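Local coordinates for histone-lysine N-methyltransferase, H3 lysine-9 specific SUVH4 (PDB 4QEO), which transfers methyl groups from S-adenosyl-L-methionine to a lysine of the histone H3 tail and binds methylated DNA, a mark and a recognition that serve gene silencing in Arabidopsis, at residues K343-N346 and R347-Q350; C298-S301 and K302-A305; D244-G247 and G248-K252. One frame throughout, in Å; residues are numbered along the deposited sequence.

Interaction 1 (K343-N346 and R347-Q350); sequences KCVN and RTSQ. With ZN (zinc ion), chain G.
T348 turns its hydroxyl back onto the carbonyl of V345, three residues earlier, and OG1 donates a hydrogen bond to that O at 2.5 Å, lying in the plane of the carbonyl. The backbone N of T348 adds a weak bond to the same oxygen. The torsion explains the reach: with OG1 beside the backbone N (chi1 -68°), hydroxyl and amide converge on one acceptor, which a threonine can do while its methyl branch points elsewhere. V345 lies alongside, pointing the same way, its CG1 3.8 Å from OG1 of T348. One step earlier, R347 N bonds to C344 O at 3.0 Å. These turns begin at the last cysteine of the pre-SET zinc cluster and run into a short 3-10 segment that takes in residues 348-350. SG of C344 holds a zinc ion at 2.4 Å, completed by C298, C334 and C340, and also takes a weak bond from N346 N. C344, N346 and T348 are buried residues; ND2 of N346 bonds to F332 O.

R347, by contrast, runs along the partly exposed side. Its extended aliphatic chain touches C344 more loosely, CG lying 3.9 Å from C344 CB, while bonds tie down the head group. Arginine suits the place because it is long enough to pass C344 and its head can serve several acceptors. NH1 bonds to Q350 OE1 at 3.1 Å, nearly in the guanidinium plane and on a lone pair of the amide oxygen, while NH2 reaches G335 O and C340 O. The amide of Q350 is fixed in turn by NE2, which bonds to E333 OE1 and C334 O.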
loop_
_atom_site.group_PDB
_atom_site.type_symbol
_atom_site.label_atom_id
_atom_site.label_comp_id
_atom_site.label_asym_id
_atom_site.label_seq_id
_atom_site.Cartn_x
_atom_site.Cartn_y
_atom_site.Cartn_z
ATOM N N LYS A 343 22.755 -7.543 7.361
ATOM C CA LYS A 343 21.580 -8.245 6.860
ATOM C C LYS A 343 20.515 -8.430 7.937
ATOM O O LYS A 343 19.409 -8.878 7.639
ATOM C CB LYS A 343 21.979 -9.613 6.288
ATOM C CG LYS A 343 22.646 -9.554 4.914
ATOM C CD LYS A 343 22.949 -10.957 4.391
ATOM C CE LYS A 343 23.746 -10.940 3.085
ATOM N NZ LYS A 343 24.256 -12.312 2.719
ATOM N N CYS A 344 20.851 -8.102 9.184
ATOM C CA CYS A 344 19.922 -8.298 10.300
ATOM C C CYS A 344 18.584 -7.636 10.009
ATOM O O CYS A 344 18.537 -6.501 9.526
ATOM C CB CYS A 344 20.494 -7.740 11.616
ATOM S SG CYS A 344 19.333 -7.889 13.006
ATOM N N VAL A 345 17.493 -8.337 10.292
ATOM C CA VAL A 345 16.168 -7.794 9.969
ATOM C C VAL A 345 15.848 -6.622 10.900
ATOM O O VAL A 345 15.102 -5.696 10.540
ATOM C CB VAL A 345 15.085 -8.889 9.998
ATOM C CG1 VAL A 345 13.737 -8.347 9.530
ATOM C CG2 VAL A 345 15.504 -10.032 9.096
ATOM N N ASN A 346 16.479 -6.625 12.072
ATOM C CA ASN A 346 16.328 -5.500 12.981
ATOM C C ASN A 346 17.208 -4.301 12.604
ATOM O O ASN A 346 17.364 -3.371 13.382
ATOM C CB ASN A 346 16.518 -5.909 14.442
ATOM C CG ASN A 346 15.787 -4.982 15.396
ATOM O OD1 ASN A 346 14.653 -4.594 15.144
ATOM N ND2 ASN A 346 16.454 -4.584 16.473
ATOM N N ARG A 347 17.755 -4.330 11.394
ATOM C CA ARG A 347 18.333 -3.145 10.785
ATOM C C ARG A 347 17.527 -2.727 9.543
ATOM O O ARG A 347 18.063 -2.057 8.666
ATOM C CB ARG A 347 19.789 -3.412 10.380
ATOM C CG ARG A 347 20.713 -3.821 11.537
ATOM C CD ARG A 347 22.107 -4.121 11.015
ATOM N NE ARG A 347 23.086 -4.452 12.055
ATOM C CZ ARG A 347 23.826 -3.551 12.699
ATOM N NH1 ARG A 347 23.674 -2.260 12.451
ATOM N NH2 ARG A 347 24.719 -3.939 13.605
ATOM N N THR A 348 16.255 -3.122 9.465
ATOM C CA THR A 348 15.449 -2.836 8.258
ATOM C C THR A 348 15.587 -1.437 7.618
ATOM O O THR A 348 15.847 -1.344 6.417
ATOM C CB THR A 348 13.972 -3.207 8.465
ATOM O OG1 THR A 348 13.871 -4.629 8.580
ATOM C CG2 THR A 348 13.097 -2.731 7.280
ATOM N N SER A 349 15.472 -0.359 8.398
ATOM C CA SER A 349 15.508 0.982 7.800
ATOM C C SER A 349 16.904 1.468 7.409
ATOM O O SER A 349 17.052 2.544 6.826
ATOM C CB SER A 349 14.833 2.017 8.702
ATOM O OG SER A 349 15.671 2.368 9.780
ATOM N N GLN A 350 17.925 0.676 7.718
ATOM C CA GLN A 350 19.300 1.071 7.427
ATOM C C GLN A 350 19.721 0.588 6.048
ATOM O O GLN A 350 20.781 0.944 5.538
ATOM C CB GLN A 350 20.259 0.495 8.473
ATOM C CG GLN A 350 20.074 1.071 9.870
ATOM C CD GLN A 350 20.705 0.197 10.961
ATOM O OE1 GLN A 350 21.776 -0.401 10.776
ATOM N NE2 GLN A 350 20.040 0.128 12.103
HETATM ZN ZN ZN G . 20.712 -7.350 14.870
#

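Interaction 2 (C298-S301 and K302-A305); sequences CTDS and KKCA. With ZN (zinc ion), chain H; ZN (zinc ion), chain G.
The backbone folds back on itself between D300 and C304, where the N of C304 bonds to D300 O at 3.2 Å, almost straight at 166°. Within this turn the carboxylate of D300 reaches forward past S301 to the amides of K302 and K303. OD1 accepts from K302 N at 2.6 Å and OD2 from K303 N at 3.1 Å, and both donors stand above the carboxylate plane rather than in it. CG sits anti to the backbone N (chi1 163°), a setting that brings the flat group over the two N-H groups. Aspartate suits the place because its short side chain carries two acceptors, one for each amide; D300 therefore grips the turn at three points, its own carbonyl included. The lysines come to the carboxylate with their carbon chains: CB of K302 packs beside OD1, whereas the chain of K303 passes OD2 at about a right angle, CG 3.2 Å away. The ammonium of K303 does not touch the acid, although the opposite charges probably favour one another through space. Both lysines are exposed, and their chains run on away from the turn.

Inward, the two cysteines converge on metal. SG of C298 bridges two zinc ions, at 2.2 and 2.4 Å, and SG of C304 binds the second of these at 2.3 Å. A thiolate can serve two metals in this way, as happens in the triangular three-zinc cluster of pre-SET domains; C292 and C294 complete the site shared by C298 and C304. S301 OG bonds to G312 O, F314 packs on both cysteines, and C304, whose sulfur caps a backbone N, is the N-cap of helix 305-309.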
loop_
_atom_site.group_PDB
_atom_site.type_symbol
_atom_site.label_atom_id
_atom_site.label_comp_id
_atom_site.label_asym_id
_atom_site.label_seq_id
_atom_site.Cartn_x
_atom_site.Cartn_y
_atom_site.Cartn_z
ATOM N N CYS A 298 19.794 -11.250 14.046
ATOM C CA CYS A 298 19.054 -11.345 15.302
ATOM C C CYS A 298 17.698 -12.011 15.078
ATOM O O CYS A 298 16.840 -11.478 14.360
ATOM C CB CYS A 298 18.881 -9.966 15.925
ATOM S SG CYS A 298 20.471 -9.092 16.134
ATOM N N THR A 299 17.522 -13.176 15.696
ATOM C CA THR A 299 16.356 -14.024 15.459
ATOM C C THR A 299 15.616 -14.393 16.746
ATOM O O THR A 299 14.392 -14.510 16.758
ATOM C CB THR A 299 16.766 -15.322 14.745
ATOM O OG1 THR A 299 17.793 -15.977 15.503
ATOM C CG2 THR A 299 17.297 -15.007 13.356
ATOM N N ASP A 300 16.359 -14.577 17.828
ATOM C CA ASP A 300 15.738 -14.979 19.082
ATOM C C ASP A 300 15.534 -13.798 20.016
ATOM O O ASP A 300 16.493 -13.141 20.426
ATOM C CB ASP A 300 16.570 -16.067 19.761
ATOM C CG ASP A 300 16.225 -16.242 21.228
ATOM O OD1 ASP A 300 15.049 -16.061 21.613
ATOM O OD2 ASP A 300 17.145 -16.577 21.999
ATOM N N SER A 301 14.277 -13.558 20.375
ATOM C CA SER A 301 13.922 -12.463 21.272
ATOM C C SER A 301 14.401 -12.663 22.713
ATOM O O SER A 301 14.448 -11.707 23.490
ATOM C CB SER A 301 12.413 -12.231 21.254
ATOM O OG SER A 301 12.055 -11.248 22.206
ATOM N N LYS A 302 14.741 -13.900 23.072
ATOM C CA LYS A 302 15.312 -14.174 24.388
ATOM C C LYS A 302 16.704 -13.562 24.493
ATOM O O LYS A 302 16.942 -12.693 25.326
ATOM C CB LYS A 302 15.381 -15.682 24.655
ATOM C CG LYS A 302 14.029 -16.358 24.841
ATOM C CD LYS A 302 13.443 -16.031 26.206
ATOM C CE LYS A 302 14.393 -16.440 27.323
ATOM N NZ LYS A 302 14.032 -15.801 28.619
ATOM N N LYS A 303 17.615 -14.013 23.638
ATOM C CA LYS A 303 19.001 -13.548 23.667
ATOM C C LYS A 303 19.151 -12.055 23.368
ATOM O O LYS A 303 19.773 -11.317 24.138
ATOM C CB LYS A 303 19.857 -14.368 22.694
ATOM C CG LYS A 303 20.054 -15.814 23.130
ATOM C CD LYS A 303 20.577 -16.687 21.999
ATOM C CE LYS A 303 20.292 -18.166 22.263
ATOM N NZ LYS A 303 21.128 -18.750 23.349
ATOM N N CYS A 304 18.574 -11.622 22.248
ATOM C CA CYS A 304 18.777 -10.272 21.731
ATOM C C CYS A 304 18.228 -9.136 22.595
ATOM O O CYS A 304 17.016 -9.000 22.761
ATOM C CB CYS A 304 18.180 -10.140 20.331
ATOM S SG CYS A 304 18.545 -8.514 19.614
ATOM N N ALA A 305 19.132 -8.299 23.096
ATOM C CA ALA A 305 18.781 -7.130 23.905
ATOM C C ALA A 305 17.976 -6.080 23.132
ATOM O O ALA A 305 17.203 -5.311 23.714
ATOM C CB ALA A 305 20.041 -6.493 24.462
HETATM ZN ZN ZN H . 20.478 -9.113 18.516
HETATM ZN ZN ZN G . 20.712 -7.350 14.870
#

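Interaction 3 (D244-G247 and G248-K252)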
loop_
_atom_site.group_PDB
_atom_site.type_symbol
_atom_site.label_atom_id
_atom_site.label_comp_id
_atom_site.label_asym_id
_atom_site.label_seq_id
_atom_site.Cartn_x
_atom_site.Cartn_y
_atom_site.Cartn_z
ATOM N N ASP A 244 19.652 11.639 -12.431
ATOM C CA ASP A 244 19.723 11.069 -11.082
ATOM C C ASP A 244 20.003 12.155 -10.047
ATOM O O ASP A 244 21.127 12.634 -9.953
ATOM C CB ASP A 244 20.836 10.022 -11.014
ATOM C CG ASP A 244 21.012 9.433 -9.619
ATOM O OD1 ASP A 244 20.158 9.661 -8.736
ATOM O OD2 ASP A 244 22.011 8.716 -9.409
ATOM N N ILE A 245 19.005 12.530 -9.254
ATOM C CA ILE A 245 19.205 13.598 -8.271
ATOM C C ILE A 245 20.229 13.224 -7.198
ATOM O O ILE A 245 20.885 14.100 -6.625
ATOM C CB ILE A 245 17.894 14.035 -7.591
ATOM C CG1 ILE A 245 17.277 12.873 -6.812
ATOM C CG2 ILE A 245 16.916 14.567 -8.622
ATOM C CD1 ILE A 245 16.221 13.298 -5.814
ATOM N N SER A 246 20.365 11.929 -6.927
ATOM C CA SER A 246 21.368 11.467 -5.979
ATOM C C SER A 246 22.715 11.601 -6.679
ATOM O O SER A 246 22.774 11.894 -7.872
ATOM C CB SER A 246 21.095 10.020 -5.545
ATOM O OG SER A 246 21.711 9.073 -6.406
ATOM N N GLY A 247 23.806 11.402 -5.962
ATOM C CA GLY A 247 25.101 11.586 -6.597
ATOM C C GLY A 247 25.434 10.458 -7.558
ATOM O O GLY A 247 26.419 10.518 -8.296
ATOM N N GLY A 248 24.573 9.445 -7.576
ATOM C CA GLY A 248 24.979 8.103 -7.934
ATOM C C GLY A 248 25.164 7.448 -6.576
ATOM O O GLY A 248 25.656 6.324 -6.442
ATOM N N LEU A 249 24.753 8.197 -5.555
ATOM C CA LEU A 249 24.833 7.789 -4.158
ATOM C C LEU A 249 23.811 6.721 -3.786
ATOM O O LEU A 249 24.121 5.768 -3.077
ATOM C CB LEU A 249 24.644 9.013 -3.256
ATOM C CG LEU A 249 25.797 10.025 -3.217
ATOM C CD1 LEU A 249 25.563 11.112 -2.157
ATOM C CD2 LEU A 249 27.120 9.305 -2.969
ATOM N N GLU A 250 22.578 6.888 -4.247
ATOM C CA GLU A 250 21.556 5.890 -3.977
ATOM C C GLU A 250 21.808 4.646 -4.803
ATOM O O GLU A 250 22.274 4.718 -5.939
ATOM C CB GLU A 250 20.145 6.435 -4.251
ATOM C CG GLU A 250 19.732 7.586 -3.343
ATOM C CD GLU A 250 19.547 7.182 -1.886
ATOM O OE1 GLU A 250 19.698 5.984 -1.550
ATOM O OE2 GLU A 250 19.228 8.074 -1.071
ATOM N N PHE A 251 21.480 3.503 -4.219
ATOM C CA PHE A 251 21.678 2.219 -4.864
ATOM C C PHE A 251 20.867 2.129 -6.153
ATOM O O PHE A 251 21.244 1.448 -7.101
ATOM C CB PHE A 251 21.281 1.110 -3.897
ATOM C CG PHE A 251 21.207 -0.237 -4.528
ATOM C CD1 PHE A 251 22.360 -0.889 -4.922
ATOM C CD2 PHE A 251 19.983 -0.856 -4.727
ATOM C CE1 PHE A 251 22.295 -2.132 -5.505
ATOM C CE2 PHE A 251 19.910 -2.103 -5.308
ATOM C CZ PHE A 251 21.068 -2.744 -5.700
ATOM N N LYS A 252 19.745 2.831 -6.175
ATOM C CA LYS A 252 18.933 2.943 -7.372
ATOM C C LYS A 252 18.802 4.410 -7.709
ATOM O O LYS A 252 18.427 5.207 -6.856
ATOM C CB LYS A 252 17.566 2.337 -7.114
ATOM C CG LYS A 252 17.631 0.850 -6.862
ATOM C CD LYS A 252 16.271 0.306 -6.516
ATOM C CE LYS A 252 16.240 -1.196 -6.646
ATOM N NZ LYS A 252 15.328 -1.611 -7.743
#
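An Asx turn opens this part of the loop between strands 240-242 and 256-257: D244 OD1 accepts from S246 N at 2.9 Å, and the hydroxyl of S246 then binds amides that follow. S246 OG takes bonds from G248 N at 3.1 Å and from E250 N at 3.2 Å, the second the straighter of the two at 164°. It gives its own proton to D244 OD1, 2.9 Å away, which it meets on the syn side and somewhat out of the carboxylate plane. One hydroxyl thus spends its proton on the acid and its oxygen on two amides, and the buried serine is well provided with partners. Its chi1 of 89° turns OG back over its own main chain, close enough to reach both ways. Serine suits the spot because its hydroxyl is a short group that both gives and accepts.

The carboxylate of D244 is shared more widely still, since OD1 also accepts from I254 N, just beyond this loop segment. These donors would probably favour the ionised form of the D244 carboxylate. G248 takes a positive phi (99°), a conformation that glycine adopts readily.

CG of E250 packs on CB of S246 at 3.6 Å, and OE2 of E250 bonds to OH of Y273. L249 lays its CG against G247, 3.7 Å from the backbone N of that glycine, and also touches Y273. Strand 272-273 thus backs an Asx turn followed at once by an ST turn, in which S246 OG accepts from the N of G248 two residues on; the two turns share S246, which is donor to the first and acceptor in the second.

How the interactions relate
Interactions 1 and 2 belong to one zinc cluster. Their centres lie about 14 Å apart, yet they meet where C344 SG stands 3.5 Å from C298 SG, both sulfurs binding the same zinc ion; the bridging sulfur of C298 carries the connection on to a second zinc. Interaction 3 comes first along the chain and lies apart, its centre about 21 Å from that of interaction 1, with nearest atoms about 9 Å apart, and about 34 Å from that of interaction 2. It lies near the cofactor site: the side chain of E250 is about 10 Å from that of R457, which is predicted to bind S-adenosyl-L-methionine. The bound DNA is remote from all three, about 16 to 20 Å at the nearest atoms.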